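Exopolyphosphatase (Cytophaga hutchinsonii, PDB 3MDQ) probably hydrolyses inorganic polyphosphate, releasing terminal phosphate groups, as an exopolyphosphatase of the Ppx/GppA phosphatase family. Local coordinates at residues 250-255 with 275-280; 164-169 with 185-190; 205-210 with 282-287; 38-43 with 83-88. One frame throughout, in Å; residues are numbered along the deposited sequence. Where two conformers were deposited one is given.

Contact 1 (250-255 with 275-280); sequences QLVAST and VAICLI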
loop_
_atom_site.group_PDB
_atom_site.type_symbol
_atom_site.label_atom_id
_atom_site.label_comp_id
_atom_site.label_asym_id
_atom_site.label_seq_id
_atom_site.Cartn_x
_atom_site.Cartn_y
_atom_site.Cartn_z
ATOM N N GLN A 250 -9.527 2.931 -19.382
ATOM C CA GLN A 250 -9.393 4.393 -19.215
ATOM C C GLN A 250 -7.947 4.762 -18.845
ATOM O O GLN A 250 -7.332 5.621 -19.476
ATOM C CB GLN A 250 -10.388 4.923 -18.163
ATOM C CG GLN A 250 -10.162 6.368 -17.801
ATOM C CD GLN A 250 -11.003 6.853 -16.647
ATOM O OE1 GLN A 250 -11.893 6.143 -16.172
ATOM N NE2 GLN A 250 -10.711 8.065 -16.176
ATOM N N LEU A 251 -7.374 4.074 -17.863
ATOM C CA LEU A 251 -6.051 4.464 -17.393
ATOM C C LEU A 251 -4.946 4.047 -18.375
ATOM O O LEU A 251 -3.989 4.789 -18.543
ATOM C CB LEU A 251 -5.820 3.874 -15.998
ATOM C CG LEU A 251 -6.661 4.539 -14.929
ATOM C CD1 LEU A 251 -6.667 3.698 -13.609
ATOM C CD2 LEU A 251 -6.195 5.967 -14.624
ATOM N N VAL A 252 -5.074 2.896 -19.037
ATOM C CA VAL A 252 -4.084 2.504 -20.052
ATOM C C VAL A 252 -4.067 3.541 -21.207
ATOM O O VAL A 252 -3.004 3.836 -21.760
ATOM C CB VAL A 252 -4.300 1.072 -20.526
ATOM C CG1 VAL A 252 -3.505 0.775 -21.816
ATOM C CG2 VAL A 252 -3.968 0.126 -19.395
ATOM N N ALA A 253 -5.211 4.097 -21.559
ATOM C CA ALA A 253 -5.276 5.085 -22.652
ATOM C C ALA A 253 -4.766 6.464 -22.229
ATOM O O ALA A 253 -4.440 7.271 -23.071
ATOM C CB ALA A 253 -6.717 5.216 -23.188
ATOM N N SER A 254 -4.757 6.732 -20.931
ATOM C CA SER A 254 -4.508 8.039 -20.375
ATOM C C SER A 254 -3.058 8.493 -20.469
ATOM O O SER A 254 -2.122 7.690 -20.447
ATOM C CB SER A 254 -4.981 8.097 -18.898
ATOM O OG SER A 254 -4.058 7.400 -18.045
ATOM N N THR A 255 -2.889 9.815 -20.527
ATOM C CA THR A 255 -1.596 10.414 -20.304
ATOM C C THR A 255 -1.398 10.798 -18.842
ATOM O O THR A 255 -2.348 10.954 -18.094
ATOM C CB THR A 255 -1.395 11.664 -21.181
ATOM O OG1 THR A 255 -2.269 12.675 -20.703
ATOM C CG2 THR A 255 -1.679 11.381 -22.631
ATOM N N VAL A 275 1.185 1.179 -14.568
ATOM C CA VAL A 275 1.864 -0.083 -14.322
ATOM C C VAL A 275 1.216 -0.880 -13.202
ATOM O O VAL A 275 1.156 -2.108 -13.248
ATOM C CB VAL A 275 3.405 0.100 -14.113
ATOM C CG1 VAL A 275 4.045 0.640 -15.413
ATOM C CG2 VAL A 275 3.749 1.006 -12.937
ATOM N N ALA A 276 0.670 -0.181 -12.202
ATOM C CA ALA A 276 -0.058 -0.838 -11.151
ATOM C C ALA A 276 -1.285 -1.562 -11.687
ATOM O O ALA A 276 -1.536 -2.724 -11.310
ATOM C CB ALA A 276 -0.420 0.188 -10.041
ATOM N N ILE A 277 -2.076 -0.891 -12.538
ATOM C CA ILE A 277 -3.274 -1.549 -13.105
ATOM C C ILE A 277 -2.895 -2.728 -14.006
ATOM O O ILE A 277 -3.628 -3.715 -14.065
ATOM C CB ILE A 277 -4.310 -0.569 -13.786
ATOM C CG1 ILE A 277 -5.723 -0.817 -13.186
ATOM C CG2 ILE A 277 -4.456 -0.889 -15.253
ATOM C CD1 ILE A 277 -6.661 0.277 -13.249
ATOM N N CYS A 278 -1.757 -2.657 -14.700
ATOM C CA CYS A 278 -1.264 -3.794 -15.479
ATOM C C CYS A 278 -0.955 -4.967 -14.556
ATOM O O CYS A 278 -1.227 -6.097 -14.902
ATOM C CB CYS A 278 -0.004 -3.423 -16.261
ATOM S SG CYS A 278 -0.402 -2.350 -17.661
ATOM N N LEU A 279 -0.342 -4.705 -13.415
ATOM C CA LEU A 279 -0.063 -5.780 -12.429
ATOM C C LEU A 279 -1.347 -6.393 -11.905
ATOM O O LEU A 279 -1.450 -7.609 -11.779
ATOM C CB LEU A 279 0.790 -5.257 -11.265
ATOM C CG LEU A 279 1.146 -6.245 -10.172
ATOM C CD1 LEU A 279 1.862 -7.460 -10.783
ATOM C CD2 LEU A 279 1.989 -5.570 -9.091
ATOM N N ILE A 280 -2.340 -5.571 -11.616
ATOM C CA ILE A 280 -3.627 -6.089 -11.127
ATOM C C ILE A 280 -4.275 -6.992 -12.192
ATOM O O ILE A 280 -4.747 -8.102 -11.870
ATOM C CB ILE A 280 -4.605 -4.949 -10.730
ATOM C CG1 ILE A 280 -4.030 -4.104 -9.601
ATOM C CG2 ILE A 280 -5.962 -5.561 -10.263
ATOM C CD1 ILE A 280 -4.809 -2.749 -9.369
#

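Contact 2 (164-169 with 185-190); sequences QRLIDR and HNYFDE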
loop_
_atom_site.group_PDB
_atom_site.type_symbol
_atom_site.label_atom_id
_atom_site.label_comp_id
_atom_site.label_asym_id
_atom_site.label_seq_id
_atom_site.Cartn_x
_atom_site.Cartn_y
_atom_site.Cartn_z
ATOM N N GLN A 164 7.040 2.787 -8.214
ATOM C CA GLN A 164 8.192 3.684 -8.443
ATOM C C GLN A 164 9.356 2.908 -9.044
ATOM O O GLN A 164 10.043 3.405 -9.948
ATOM C CB GLN A 164 8.609 4.379 -7.131
ATOM C CG GLN A 164 9.788 5.360 -7.271
ATOM C CD GLN A 164 9.368 6.622 -7.990
ATOM O OE1 GLN A 164 8.657 7.441 -7.411
ATOM N NE2 GLN A 164 9.744 6.758 -9.261
ATOM N N ARG A 165 9.590 1.690 -8.551
ATOM C CA ARG A 165 10.642 0.855 -9.134
ATOM C C ARG A 165 10.342 0.514 -10.574
ATOM O O ARG A 165 11.238 0.585 -11.401
ATOM C CB ARG A 165 10.820 -0.447 -8.351
ATOM C CG ARG A 165 11.267 -0.269 -6.920
ATOM C CD ARG A 165 11.509 -1.688 -6.318
ATOM N NE ARG A 165 11.866 -1.639 -4.917
ATOM C CZ ARG A 165 13.120 -1.598 -4.455
ATOM N NH1 ARG A 165 14.147 -1.549 -5.293
ATOM N NH2 ARG A 165 13.332 -1.594 -3.154
ATOM N N LEU A 166 9.101 0.159 -10.881
ATOM C CA LEU A 166 8.728 -0.255 -12.232
ATOM C C LEU A 166 8.932 0.880 -13.217
ATOM O O LEU A 166 9.547 0.654 -14.273
ATOM C CB LEU A 166 7.292 -0.732 -12.294
ATOM C CG LEU A 166 6.980 -2.005 -11.490
ATOM C CD1 LEU A 166 5.511 -2.351 -11.636
ATOM C CD2 LEU A 166 7.910 -3.186 -11.844
ATOM N N ILE A 167 8.476 2.105 -12.900
ATOM C CA ILE A 167 8.572 3.200 -13.856
ATOM C C ILE A 167 10.012 3.735 -13.966
ATOM O O ILE A 167 10.350 4.409 -14.946
ATOM C CB ILE A 167 7.591 4.354 -13.590
ATOM C CG1 ILE A 167 7.870 5.076 -12.271
ATOM C CG2 ILE A 167 6.132 3.831 -13.644
ATOM C CD1 ILE A 167 6.943 6.179 -11.988
ATOM N N ASP A 168 10.864 3.466 -12.981
ATOM C CA ASP A 168 12.259 3.892 -13.057
ATOM C C ASP A 168 13.131 2.891 -13.751
ATOM O O ASP A 168 14.122 3.279 -14.383
ATOM C CB ASP A 168 12.817 4.147 -11.646
ATOM C CG ASP A 168 12.287 5.413 -11.031
ATOM O OD1 ASP A 168 11.550 6.181 -11.690
ATOM O OD2 ASP A 168 12.662 5.659 -9.864
ATOM N N ARG A 169 12.818 1.606 -13.626
ATOM C CA ARG A 169 13.654 0.575 -14.213
ATOM C C ARG A 169 13.327 0.327 -15.662
ATOM O O ARG A 169 14.226 -0.097 -16.421
ATOM C CB ARG A 169 13.579 -0.713 -13.406
ATOM C CG ARG A 169 12.364 -1.480 -13.540
ATOM C CD ARG A 169 12.185 -2.445 -12.301
ATOM N NE ARG A 169 13.466 -2.997 -11.833
ATOM C CZ ARG A 169 14.098 -4.016 -12.395
ATOM N NH1 ARG A 169 13.574 -4.615 -13.461
ATOM N NH2 ARG A 169 15.268 -4.439 -11.900
ATOM N N HIS A 185 4.202 -7.393 -18.825
ATOM C CA HIS A 185 3.695 -8.731 -18.551
ATOM C C HIS A 185 4.761 -9.818 -18.685
ATOM O O HIS A 185 4.689 -10.878 -18.033
ATOM C CB HIS A 185 2.457 -9.037 -19.400
ATOM C CG HIS A 185 1.247 -8.253 -18.978
ATOM N ND1 HIS A 185 0.538 -8.552 -17.830
ATOM C CD2 HIS A 185 0.653 -7.162 -19.511
ATOM C CE1 HIS A 185 -0.435 -7.676 -17.683
ATOM N NE2 HIS A 185 -0.399 -6.833 -18.695
ATOM N N ASN A 186 5.752 -9.581 -19.541
ATOM C CA ASN A 186 6.905 -10.478 -19.567
ATOM C C ASN A 186 7.676 -10.407 -18.266
ATOM O O ASN A 186 8.099 -11.419 -17.710
ATOM C CB ASN A 186 7.806 -10.109 -20.733
ATOM C CG ASN A 186 9.026 -11.018 -20.830
ATOM O OD1 ASN A 186 8.887 -12.206 -21.126
ATOM N ND2 ASN A 186 10.216 -10.451 -20.645
ATOM N N TYR A 187 7.898 -9.209 -17.773
ATOM C CA TYR A 187 8.579 -9.048 -16.482
ATOM C C TYR A 187 7.785 -9.692 -15.365
ATOM O O TYR A 187 8.346 -10.418 -14.526
ATOM C CB TYR A 187 8.821 -7.599 -16.166
ATOM C CG TYR A 187 9.500 -7.336 -14.850
ATOM C CD1 TYR A 187 10.778 -7.786 -14.607
ATOM C CD2 TYR A 187 8.880 -6.623 -13.850
ATOM C CE1 TYR A 187 11.433 -7.525 -13.417
ATOM C CE2 TYR A 187 9.535 -6.358 -12.665
ATOM C CZ TYR A 187 10.790 -6.806 -12.449
ATOM O OH TYR A 187 11.454 -6.552 -11.271
ATOM N N PHE A 188 6.488 -9.440 -15.332
ATOM C CA PHE A 188 5.659 -10.073 -14.289
ATOM C C PHE A 188 5.679 -11.615 -14.356
ATOM O O PHE A 188 5.740 -12.277 -13.301
ATOM C CB PHE A 188 4.213 -9.556 -14.315
ATOM C CG PHE A 188 4.059 -8.056 -14.065
ATOM C CD1 PHE A 188 4.917 -7.358 -13.202
ATOM C CD2 PHE A 188 3.022 -7.369 -14.677
ATOM C CE1 PHE A 188 4.735 -6.007 -13.008
ATOM C CE2 PHE A 188 2.829 -6.018 -14.451
ATOM C CZ PHE A 188 3.682 -5.349 -13.638
ATOM N N ASP A 189 5.674 -12.170 -15.564
ATOM C CA ASP A 189 5.831 -13.604 -15.758
ATOM C C ASP A 189 7.093 -14.124 -15.068
ATOM O O ASP A 189 7.086 -15.199 -14.478
ATOM C CB ASP A 189 5.955 -13.964 -17.231
ATOM C CG ASP A 189 4.650 -13.942 -17.993
ATOM O OD1 ASP A 189 3.554 -13.908 -17.389
ATOM O OD2 ASP A 189 4.709 -13.957 -19.243
ATOM N N GLU A 190 8.198 -13.388 -15.165
ATOM C CA GLU A 190 9.467 -13.810 -14.581
ATOM C C GLU A 190 9.471 -13.676 -13.050
ATOM O O GLU A 190 9.977 -14.560 -12.348
ATOM C CB GLU A 190 10.623 -13.004 -15.202
ATOM C CG GLU A 190 10.869 -13.297 -16.686
ATOM C CD GLU A 190 11.156 -14.761 -16.964
ATOM O OE1 GLU A 190 11.971 -15.332 -16.231
ATOM O OE2 GLU A 190 10.492 -15.343 -17.846
#

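Contact 3 (205-210 with 282-287); sequences TQLIGC and HVLKLV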
loop_
_atom_site.group_PDB
_atom_site.type_symbol
_atom_site.label_atom_id
_atom_site.label_comp_id
_atom_site.label_asym_id
_atom_site.label_seq_id
_atom_site.Cartn_x
_atom_site.Cartn_y
_atom_site.Cartn_z
ATOM N N THR A 205 -10.197 -18.088 -4.057
ATOM C CA THR A 205 -11.386 -17.857 -4.837
ATOM C C THR A 205 -11.814 -16.399 -4.827
ATOM O O THR A 205 -12.809 -16.030 -5.487
ATOM C CB THR A 205 -12.575 -18.699 -4.274
ATOM O OG1 THR A 205 -12.768 -18.388 -2.889
ATOM C CG2 THR A 205 -12.294 -20.181 -4.443
ATOM N N GLN A 206 -11.078 -15.545 -4.106
ATOM C CA GLN A 206 -11.392 -14.118 -4.079
ATOM C C GLN A 206 -10.100 -13.297 -4.080
ATOM O O GLN A 206 -9.029 -13.760 -3.657
ATOM C CB GLN A 206 -12.176 -13.724 -2.815
ATOM C CG GLN A 206 -13.518 -14.493 -2.552
ATOM C CD GLN A 206 -14.588 -14.359 -3.677
ATOM O OE1 GLN A 206 -15.373 -15.293 -3.909
ATOM N NE2 GLN A 206 -14.567 -13.279 -4.389
ATOM N N LEU A 207 -10.218 -12.079 -4.601
ATOM C CA LEU A 207 -9.122 -11.115 -4.677
ATOM C C LEU A 207 -9.478 -9.862 -3.893
ATOM O O LEU A 207 -10.547 -9.246 -4.076
ATOM C CB LEU A 207 -8.775 -10.749 -6.154
ATOM C CG LEU A 207 -7.597 -9.806 -6.375
ATOM C CD1 LEU A 207 -6.267 -10.351 -5.808
ATOM C CD2 LEU A 207 -7.433 -9.490 -7.886
ATOM N N ILE A 208 -8.590 -9.460 -2.996
ATOM C CA ILE A 208 -8.722 -8.248 -2.186
ATOM C C ILE A 208 -7.529 -7.340 -2.469
ATOM O O ILE A 208 -6.391 -7.839 -2.569
ATOM C CB ILE A 208 -8.709 -8.610 -0.702
ATOM C CG1 ILE A 208 -9.919 -9.502 -0.362
ATOM C CG2 ILE A 208 -8.685 -7.361 0.191
ATOM C CD1 ILE A 208 -9.872 -10.138 1.045
ATOM N N GLY A 209 -7.768 -6.039 -2.641
ATOM C CA GLY A 209 -6.690 -5.074 -2.839
ATOM C C GLY A 209 -6.709 -4.030 -1.758
ATOM O O GLY A 209 -7.785 -3.644 -1.279
ATOM N N CYS A 210 -5.541 -3.556 -1.345
ATOM C CA CYS A 210 -5.470 -2.426 -0.432
ATOM C C CYS A 210 -4.345 -1.453 -0.843
ATOM O O CYS A 210 -3.478 -1.777 -1.671
ATOM C CB CYS A 210 -5.370 -2.863 1.026
ATOM S SG CYS A 210 -3.968 -3.921 1.378
ATOM N N HIS A 282 -2.727 -8.623 -14.502
ATOM C CA HIS A 282 -1.920 -9.831 -14.555
ATOM C C HIS A 282 -2.353 -10.813 -13.486
ATOM O O HIS A 282 -2.538 -12.007 -13.752
ATOM C CB HIS A 282 -0.457 -9.459 -14.364
ATOM C CG HIS A 282 0.486 -10.568 -14.672
ATOM N ND1 HIS A 282 1.085 -10.691 -15.899
ATOM C CD2 HIS A 282 0.940 -11.592 -13.917
ATOM C CE1 HIS A 282 1.846 -11.776 -15.904
ATOM N NE2 HIS A 282 1.765 -12.352 -14.723
ATOM N N VAL A 283 -2.529 -10.311 -12.266
ATOM C CA VAL A 283 -2.948 -11.166 -11.131
ATOM C C VAL A 283 -4.373 -11.706 -11.306
ATOM O O VAL A 283 -4.647 -12.874 -11.045
ATOM C CB VAL A 283 -2.771 -10.419 -9.786
ATOM C CG1 VAL A 283 -3.323 -11.277 -8.602
ATOM C CG2 VAL A 283 -1.294 -10.084 -9.574
ATOM N N LEU A 284 -5.270 -10.869 -11.805
ATOM C CA LEU A 284 -6.642 -11.298 -12.111
ATOM C C LEU A 284 -6.722 -12.471 -13.037
ATOM O O LEU A 284 -7.597 -13.350 -12.859
ATOM C CB LEU A 284 -7.451 -10.174 -12.760
ATOM C CG LEU A 284 -8.170 -9.279 -11.816
ATOM C CD1 LEU A 284 -8.797 -8.160 -12.653
ATOM C CD2 LEU A 284 -9.273 -10.068 -11.026
ATOM N N LYS A 285 -5.818 -12.549 -14.016
ATOM C CA LYS A 285 -5.785 -13.668 -14.933
ATOM C C LYS A 285 -5.344 -14.955 -14.239
ATOM O O LYS A 285 -5.690 -16.036 -14.701
ATOM C CB LYS A 285 -4.883 -13.348 -16.131
ATOM C CG LYS A 285 -5.469 -12.256 -17.027
ATOM N N LEU A 286 -4.630 -14.844 -13.119
ATOM C CA LEU A 286 -4.202 -16.019 -12.303
ATOM C C LEU A 286 -5.230 -16.529 -11.299
ATOM O O LEU A 286 -5.189 -17.700 -10.914
ATOM C CB LEU A 286 -2.911 -15.683 -11.521
ATOM C CG LEU A 286 -1.690 -15.225 -12.305
ATOM C CD1 LEU A 286 -0.530 -14.870 -11.403
ATOM C CD2 LEU A 286 -1.293 -16.293 -13.356
ATOM N N VAL A 287 -6.188 -15.681 -10.923
ATOM C CA VAL A 287 -7.237 -16.004 -9.947
ATOM C C VAL A 287 -8.570 -16.119 -10.652
ATOM O O VAL A 287 -8.786 -15.469 -11.663
ATOM C CB VAL A 287 -7.338 -14.885 -8.901
ATOM C CG1 VAL A 287 -8.386 -15.214 -7.778
ATOM C CG2 VAL A 287 -5.951 -14.597 -8.328
#

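Contact 4 (38-43 with 83-88); sequences VGLGKG and SAVRSG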
loop_
_atom_site.group_PDB
_atom_site.type_symbol
_atom_site.label_atom_id
_atom_site.label_comp_id
_atom_site.label_asym_id
_atom_site.label_seq_id
_atom_site.Cartn_x
_atom_site.Cartn_y
_atom_site.Cartn_z
ATOM N N VAL A 38 5.724 12.050 0.165
ATOM C CA VAL A 38 7.120 12.209 0.490
ATOM C C VAL A 38 8.022 11.807 -0.663
ATOM O O VAL A 38 9.059 12.428 -0.879
ATOM C CB VAL A 38 7.489 11.369 1.750
ATOM C CG1 VAL A 38 9.014 11.310 1.969
ATOM C CG2 VAL A 38 6.792 11.989 2.999
ATOM N N GLY A 39 7.678 10.775 -1.421
ATOM C CA GLY A 39 8.550 10.388 -2.515
ATOM C C GLY A 39 9.914 9.957 -2.056
ATOM O O GLY A 39 10.910 10.398 -2.590
ATOM N N LEU A 40 9.940 9.036 -1.108
ATOM C CA LEU A 40 11.173 8.495 -0.557
ATOM C C LEU A 40 11.959 7.747 -1.628
ATOM O O LEU A 40 13.189 7.622 -1.573
ATOM C CB LEU A 40 10.831 7.603 0.656
ATOM C CG LEU A 40 11.854 7.437 1.728
ATOM C CD1 LEU A 40 12.369 8.795 2.264
ATOM C CD2 LEU A 40 11.247 6.527 2.799
ATOM N N GLY A 41 11.254 7.191 -2.605
ATOM C CA GLY A 41 11.912 6.378 -3.639
ATOM C C GLY A 41 12.446 7.192 -4.810
ATOM O O GLY A 41 13.358 6.767 -5.530
ATOM N N LYS A 42 11.909 8.395 -4.971
ATOM C CA LYS A 42 12.209 9.241 -6.116
ATOM C C LYS A 42 13.695 9.523 -6.216
ATOM O O LYS A 42 14.328 9.960 -5.249
ATOM C CB LYS A 42 11.396 10.540 -6.040
ATOM C CG LYS A 42 11.664 11.504 -7.200
ATOM C CD LYS A 42 10.929 12.844 -7.016
ATOM C CE LYS A 42 9.475 12.759 -7.358
ATOM N NZ LYS A 42 8.772 14.024 -6.983
ATOM N N GLY A 43 14.261 9.291 -7.388
ATOM C CA GLY A 43 15.667 9.599 -7.636
ATOM C C GLY A 43 16.661 8.591 -7.067
ATOM O O GLY A 43 17.884 8.743 -7.292
ATOM N N SER A 83 9.682 -0.804 2.240
ATOM C CA SER A 83 10.569 -1.069 1.087
ATOM C C SER A 83 11.699 -0.023 0.876
ATOM O O SER A 83 12.866 -0.389 0.743
ATOM C CB SER A 83 9.732 -1.137 -0.181
ATOM O OG SER A 83 10.558 -1.411 -1.297
ATOM N N ALA A 84 11.362 1.245 0.737
ATOM C CA ALA A 84 12.397 2.230 0.432
ATOM C C ALA A 84 13.410 2.351 1.585
ATOM O O ALA A 84 14.593 2.562 1.371
ATOM C CB ALA A 84 11.806 3.596 0.121
ATOM N N VAL A 85 12.943 2.199 2.809
ATOM C CA VAL A 85 13.827 2.293 3.975
ATOM C C VAL A 85 14.719 1.062 4.055
ATOM O O VAL A 85 15.970 1.152 4.080
ATOM C CB VAL A 85 13.029 2.473 5.262
ATOM C CG1 VAL A 85 13.952 2.449 6.496
ATOM C CG2 VAL A 85 12.195 3.780 5.250
ATOM N N ARG A 86 14.154 -0.131 4.001
ATOM C CA ARG A 86 14.988 -1.323 4.128
ATOM C C ARG A 86 15.966 -1.531 2.941
ATOM O O ARG A 86 17.030 -2.128 3.129
ATOM C CB ARG A 86 14.144 -2.582 4.384
ATOM C CG ARG A 86 13.329 -3.042 3.264
ATOM C CD ARG A 86 12.436 -4.258 3.666
ATOM N NE ARG A 86 11.470 -4.471 2.617
ATOM C CZ ARG A 86 10.153 -4.337 2.713
ATOM N NH1 ARG A 86 9.565 -4.073 3.855
ATOM N NH2 ARG A 86 9.406 -4.483 1.624
ATOM N N SER A 87 15.586 -1.024 1.767
ATOM C CA SER A 87 16.318 -1.174 0.542
ATOM C C SER A 87 17.513 -0.223 0.437
ATOM O O SER A 87 18.505 -0.531 -0.228
ATOM C CB SER A 87 15.355 -0.883 -0.622
ATOM O OG SER A 87 15.936 -1.244 -1.845
ATOM N N GLY A 88 17.401 0.941 1.076
ATOM C CA GLY A 88 18.374 2.017 0.937
ATOM C C GLY A 88 19.647 1.781 1.698
ATOM O O GLY A 88 19.642 1.458 2.917
#

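Contact 1 (250-255 with 275-280)
Leu251 meets Ile277 through methyl ends, on a buried face between helix 241-253 and helix 267-286. With CG swung to the side of its backbone N (chi1 -71°), the leucine sends CD1 out to Ile277 CD1, and the two side chains cross at about a right angle. The model puts Leu251 CD1 3.4 Å from Ile277 CD1, tighter than usual for two methyls; since Ile277 was built in two conformers, that closeness is doubtful and the pair is better taken as ordinary apolar packing. Val252, next along, meets the other branch of Ile277, with Val252 CG2 4.3 Å from Ile277 CG2. Ile277 thus serves both residues, one through each of its two methyls.

Further on, Ser254 turns back on the helix end. Its OG gives a hydrogen bond of 2.7 Å to Leu251 O, and the Ser254 backbone N reaches the same Leu251 O at 3.2 Å, a double grip on one late helical carbonyl. Ser254 OG is also bonded to Arg259. Thr255 is the N-cap of helix 256-260: its side chain caps a backbone N of that helix, while Glu258 OE1 accepts from Thr255 N, a capping box. Leu217 of helix 212-225 touches both Leu251 and Ile277, and the result is a three-helix apolar core, in the helical layer beside the mixed six-stranded sheet of an actin-like ATPase domain.

Contact 2 (164-169 with 185-190)
Arg165 NH2, next to the Leu166 that packs on Tyr187 and Phe188, is gripped by several groups: it forms a salt bridge with Glu160 OE1, a hydrogen bond with Ser87 OG and a weak one with Ser83 OG. Leu166 itself turns its methyls to helix 178-191. A chi1 of -65° points its CG away from the carbonyl carbon, and the fork that follows splits the work between two rings. Leu166 CD2 approaches Tyr187 CE2 obliquely at 3.7 Å. Leu166 CD1 comes in the plane of the Phe188 ring, at its edge, 4.0 Å from Phe188 CE1.

Further along the helix the Arg169 chain bends at chi3 and brings its guanidinium beside the tyrosine. Tyr187 OH lies 3.6 Å above the guanidinium plane, offset toward the rim, and the two planes are only 19° apart. Both residues touch a crystal neighbour, which may affect the pose of this exposed arginine. Were Tyr187 an alanine, Leu166 CD2 and the Arg169 guanidinium would probably lose the ring they lean on, a gap would open between the helices, and Phe170 would lack its edge-to-face partner.

The short helical segments run at 124° with their axes 13.0 Å apart, so long side chains must bridge them. The chemistry is graded: aliphatic and aromatic carbon inside at Leu166 and Phe188, then a charged group at the exposed rim, where its charge can probably stay solvated.

Contact 3 (205-210 with 282-287)
Segment 205-210 is extended, part of strand 206-210, while 282-287 is the last part of helix 267-286, with Val287 already at extended backbone angles (-110°/151°) as the chain heads for strand 291-295. The helix packs across one face of the sheet at this strand. Side chains carry the link except at Gln206, whose backbone O lies 4.4 Å from Val287 CG1.

Leu207 does most of it. Its chi1 of -177° extends the side chain away from its own backbone N, which lifts both methyls from the sheet toward the helix. Leu207 CD2 meets Leu284 CD2 at 3.7 Å, with Leu284 CG close behind, and Leu207 CD1 reaches Val283 CG1 at 4.2 Å. Both neighbours cross the leucine at about a right angle. Val287 was built in two conformers, so its exact fit at the Gln206 end is doubtful. Leu134 of strand 133-138 touches Leu207, Val283 and Val287, widening the same apolar patch.

Ile208 goes to the other face, where it packs on Val122 of helix 111-125. A central strand sandwiched between helices in this way, with 206-210 parallel to both 133-138 and 291-295, belongs to the RNase H-like alpha/beta fold of the actin ATPase clan.

Contact 4 (38-43 with 83-88)
This is a small buried apolar contact in the first actin-like domain, the RNase H-like fold of the Ppx/GppA family: Leu40, in the loop after strand 27-37, plugs against Ala84 and Val85 of the short helix 83-87 that follows strand 76-81. The loop has no regular structure but is well tied. Gly39 takes left-handed backbone angles (62°/52°), and Arg57 of helix 52-71 hydrogen-bonds to the carbonyls of both Val38 and Gly39. Ala58 of that helix and Phe16 of strand 15-24 also touch Leu40, enclosing it from the sheet and helix sides.

On the helix, Arg86 is engaged away from the loop, in salt bridges with Glu114 and Glu160. Ala84 lies with its side chain about 6 Å from a bound sulfate, which probably came from the crystallisation liquor but may mark an anion pocket.

Leu40 reaches away from its own backbone N, with chi1 at -153°, and this brings a single branch of the fork to bear on two neighbouring helical residues. The methyl CD2 of Leu40 rests 4.0 Å from Ala84 CB and 3.8 Å from Val85 CG2.

Overall arrangement
Contacts 1 and 3 share helix 267-286, one packing it on helix 241-253 and the other on the sheet; their centres are about 16 Å apart. Contact 2 leans on the same helix: Phe188 packs against Leu279, and His185 ND1 lies 2.9 Å from His282 ND1, a probable hydrogen bond. Contact 2 also reaches across to contact 4, whose centre is about 17 Å from its own: the Arg165 bonds tie it to helix 83-87, and Gln164 packs on Gly41. Contacts 3 and 4 lie on opposite sides of the chain's centre, about 26 Å between centres. The sulfate near the Ala84 side chain places contact 4 close to what may be an anion pocket.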